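Local coordinates for DNA damage response protein Rtt109, putative (Neosartorya fumigata, PDB 5ZB9) that probably transfers the acetyl group of acetyl-CoA to a lysine of histone H3, in the response to DNA damage, at residues 7-15 / 463-471. Numbering follows the deposited sequence.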
loop_
_atom_site.group_PDB
_atom_site.type_symbol
_atom_site.label_atom_id
_atom_site.label_comp_id
_atom_site.label_asym_id
_atom_site.label_seq_id
_atom_site.Cartn_x
_atom_site.Cartn_y
_atom_site.Cartn_z
ATOM N N VAL A 7 -19.157 6.308 4.379
ATOM C CA VAL A 7 -18.666 5.039 4.907
ATOM C C VAL A 7 -17.900 5.250 6.216
ATOM O O VAL A 7 -17.187 6.243 6.383
ATOM C CB VAL A 7 -17.770 4.322 3.881
ATOM C CG1 VAL A 7 -17.275 2.996 4.430
ATOM C CG2 VAL A 7 -18.535 4.104 2.585
ATOM N N ASP A 8 -18.071 4.316 7.145
ATOM C CA ASP A 8 -17.448 4.388 8.460
ATOM C C ASP A 8 -16.438 3.250 8.628
ATOM O O ASP A 8 -16.758 2.086 8.379
ATOM C CB ASP A 8 -18.517 4.322 9.557
ATOM C CG ASP A 8 -17.940 4.500 10.946
ATOM O OD1 ASP A 8 -17.117 5.424 11.126
ATOM O OD2 ASP A 8 -18.298 3.723 11.860
ATOM N N LEU A 9 -15.223 3.583 9.052
ATOM C CA LEU A 9 -14.179 2.576 9.189
ATOM C C LEU A 9 -14.516 1.570 10.283
ATOM O O LEU A 9 -14.451 0.360 10.058
ATOM C CB LEU A 9 -12.828 3.230 9.470
ATOM C CG LEU A 9 -11.686 2.271 9.812
ATOM C CD1 LEU A 9 -11.543 1.164 8.762
ATOM C CD2 LEU A 9 -10.387 3.039 9.960
ATOM N N GLY A 10 -14.883 2.067 11.461
ATOM C CA GLY A 10 -15.177 1.199 12.591
ATOM C C GLY A 10 -16.326 0.252 12.298
ATOM O O GLY A 10 -16.331 -0.900 12.729
ATOM N N ASP A 11 -17.301 0.734 11.543
ATOM C CA ASP A 11 -18.439 -0.089 11.179
ATOM C C ASP A 11 -18.078 -1.134 10.127
ATOM O O ASP A 11 -18.534 -2.276 10.199
ATOM C CB ASP A 11 -19.580 0.780 10.668
ATOM C CG ASP A 11 -20.906 0.054 10.689
ATOM O OD1 ASP A 11 -21.289 -0.452 11.777
ATOM O OD2 ASP A 11 -21.549 -0.020 9.616
ATOM N N SER A 12 -17.272 -0.737 9.145
ATOM C CA SER A 12 -16.800 -1.672 8.127
ATOM C C SER A 12 -16.054 -2.815 8.782
ATOM O O SER A 12 -16.264 -3.988 8.465
ATOM C CB SER A 12 -15.889 -0.968 7.121
ATOM O OG SER A 12 -16.550 0.133 6.523
ATOM N N LEU A 13 -15.190 -2.439 9.717
ATOM C CA LEU A 13 -14.331 -3.365 10.432
ATOM C C LEU A 13 -15.140 -4.314 11.303
ATOM O O LEU A 13 -14.800 -5.490 11.441
ATOM C CB LEU A 13 -13.326 -2.572 11.276
ATOM C CG LEU A 13 -12.202 -3.306 11.992
ATOM C CD1 LEU A 13 -11.370 -4.096 11.003
ATOM C CD2 LEU A 13 -11.338 -2.296 12.721
ATOM N N ALA A 14 -16.213 -3.794 11.889
ATOM C CA ALA A 14 -17.077 -4.579 12.767
ATOM C C ALA A 14 -17.757 -5.704 12.004
ATOM O O ALA A 14 -17.951 -6.800 12.528
ATOM C CB ALA A 14 -18.118 -3.688 13.422
ATOM N N LYS A 15 -18.112 -5.421 10.757
ATOM C CA LYS A 15 -18.784 -6.398 9.911
ATOM C C LYS A 15 -17.900 -7.588 9.513
ATOM O O LYS A 15 -18.417 -8.662 9.220
ATOM C CB LYS A 15 -19.308 -5.726 8.645
ATOM C CG LYS A 15 -20.424 -4.730 8.850
ATOM C CD LYS A 15 -21.040 -4.409 7.497
ATOM C CE LYS A 15 -21.942 -3.201 7.546
ATOM N NZ LYS A 15 -21.161 -1.935 7.580
ATOM N N GLY A 463 -10.616 8.024 18.831
ATOM C CA GLY A 463 -10.865 6.688 18.325
ATOM C C GLY A 463 -12.243 6.158 18.641
ATOM O O GLY A 463 -13.166 6.916 18.940
ATOM N N GLN A 464 -12.388 4.844 18.555
ATOM C CA GLN A 464 -13.634 4.200 18.933
ATOM C C GLN A 464 -13.395 2.732 19.166
ATOM O O GLN A 464 -12.388 2.171 18.731
ATOM C CB GLN A 464 -14.715 4.392 17.867
ATOM C CG GLN A 464 -14.399 3.774 16.522
ATOM C CD GLN A 464 -15.422 4.149 15.459
ATOM O OE1 GLN A 464 -15.227 5.094 14.703
ATOM N NE2 GLN A 464 -16.517 3.403 15.402
ATOM N N ARG A 465 -14.327 2.112 19.867
ATOM C CA ARG A 465 -14.239 0.696 20.147
ATOM C C ARG A 465 -15.126 -0.055 19.172
ATOM O O ARG A 465 -16.200 0.417 18.797
ATOM C CB ARG A 465 -14.632 0.410 21.593
ATOM C CG ARG A 465 -13.788 1.149 22.597
ATOM C CD ARG A 465 -13.644 0.335 23.868
ATOM N NE ARG A 465 -13.238 1.153 25.007
ATOM C CZ ARG A 465 -11.993 1.560 25.241
ATOM N NH1 ARG A 465 -11.015 1.247 24.405
ATOM N NH2 ARG A 465 -11.728 2.293 26.310
ATOM N N VAL A 466 -14.655 -1.220 18.750
ATOM C CA VAL A 466 -15.326 -2.001 17.726
ATOM C C VAL A 466 -15.572 -3.418 18.211
ATOM O O VAL A 466 -14.666 -4.071 18.729
ATOM C CB VAL A 466 -14.494 -2.062 16.435
ATOM C CG1 VAL A 466 -15.207 -2.900 15.394
ATOM C CG2 VAL A 466 -14.218 -0.660 15.917
ATOM N N GLU A 467 -16.797 -3.896 18.050
ATOM C CA GLU A 467 -17.089 -5.281 18.370
ATOM C C GLU A 467 -17.497 -6.009 17.103
ATOM O O GLU A 467 -18.382 -5.554 16.378
ATOM C CB GLU A 467 -18.184 -5.380 19.428
ATOM C CG GLU A 467 -18.242 -6.729 20.126
ATOM C CD GLU A 467 -19.412 -6.840 21.094
ATOM O OE1 GLU A 467 -19.714 -7.971 21.538
ATOM O OE2 GLU A 467 -20.030 -5.795 21.405
ATOM N N GLY A 468 -16.832 -7.131 16.832
ATOM C CA GLY A 468 -17.137 -7.940 15.666
ATOM C C GLY A 468 -18.589 -8.388 15.585
ATOM O O GLY A 468 -19.250 -8.606 16.603
ATOM N N ARG A 469 -19.069 -8.541 14.355
ATOM C CA ARG A 469 -20.458 -8.873 14.067
ATOM C C ARG A 469 -20.566 -10.066 13.123
ATOM O O ARG A 469 -21.645 -10.621 12.928
ATOM C CB ARG A 469 -21.162 -7.679 13.430
ATOM C CG ARG A 469 -22.129 -6.955 14.311
ATOM C CD ARG A 469 -22.778 -5.828 13.521
ATOM N NE ARG A 469 -22.071 -4.565 13.693
ATOM C CZ ARG A 469 -22.164 -3.544 12.853
ATOM N NH1 ARG A 469 -22.924 -3.648 11.774
ATOM N NH2 ARG A 469 -21.494 -2.424 13.090
ATOM N N ASN A 470 -19.445 -10.428 12.507
ATOM C CA ASN A 470 -19.413 -11.491 11.505
ATOM C C ASN A 470 -19.591 -12.862 12.143
ATOM O O ASN A 470 -18.788 -13.271 12.974
ATOM C CB ASN A 470 -18.101 -11.433 10.721
ATOM C CG ASN A 470 -18.087 -12.373 9.543
ATOM O OD1 ASN A 470 -17.503 -13.453 9.608
ATOM N ND2 ASN A 470 -18.729 -11.969 8.457
ATOM N N ALA A 471 -20.647 -13.571 11.754
ATOM C CA ALA A 471 -20.999 -14.822 12.424
ATOM C C ALA A 471 -20.664 -16.047 11.579
ATOM O O ALA A 471 -20.806 -17.180 12.036
ATOM C CB ALA A 471 -22.483 -14.822 12.793
HETATM O O HOH W 1 -14.769 5.007 11.888
#
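Val-466 and Ala-14 show how a short helix beds on an edge strand, with polar groups at both ends of a small apolar centre. Val-466 CG1 lies 3.6 Å from Ala-14 CB and also touches Gly-10 O, while CG2 faces the bare CA of Gly-10. With CG1 anti to its backbone N (chi1 179°), that methyl reaches both Gly-10 and Ala-14, one turn apart, while CG2 stays at Gly-10.

Toward the helix start, Gln-464 swings its amide over Gly-10, its NE2 3.8 Å from Gly-10 CA. A water joins the two segments here, accepting from Gly-10 N and donating to Asp-8 OD1 and to Gln-464 OE1, which also bonds to His-416 NE2; Asp-8 is the N-cap, with OD2 weakly bound by Asp-11 N.

At the other end the chain of Arg-469, bent at chi3 (-93°), doubles back past Ala-14 CB. Its NH2 forms a salt bridge with Asp-11 OD1, which sits near the guanidinium plane at its edge. Lys-15 NZ meets Asp-11 OD2 from above the carboxylate plane at 2.8 Å, so the two cations share one carboxylate. Arg-469 N also donates to Ala-14 O, 2.8 Å away.

Strand 464-467 pairs antiparallel with strand 22-35; the helix leans on that strand through Leu-9 on His-27 and Leu-13 on Ile-25, and on helix 111-127 through Leu-9 on Phe-119 and Leu-13 on Ala-118.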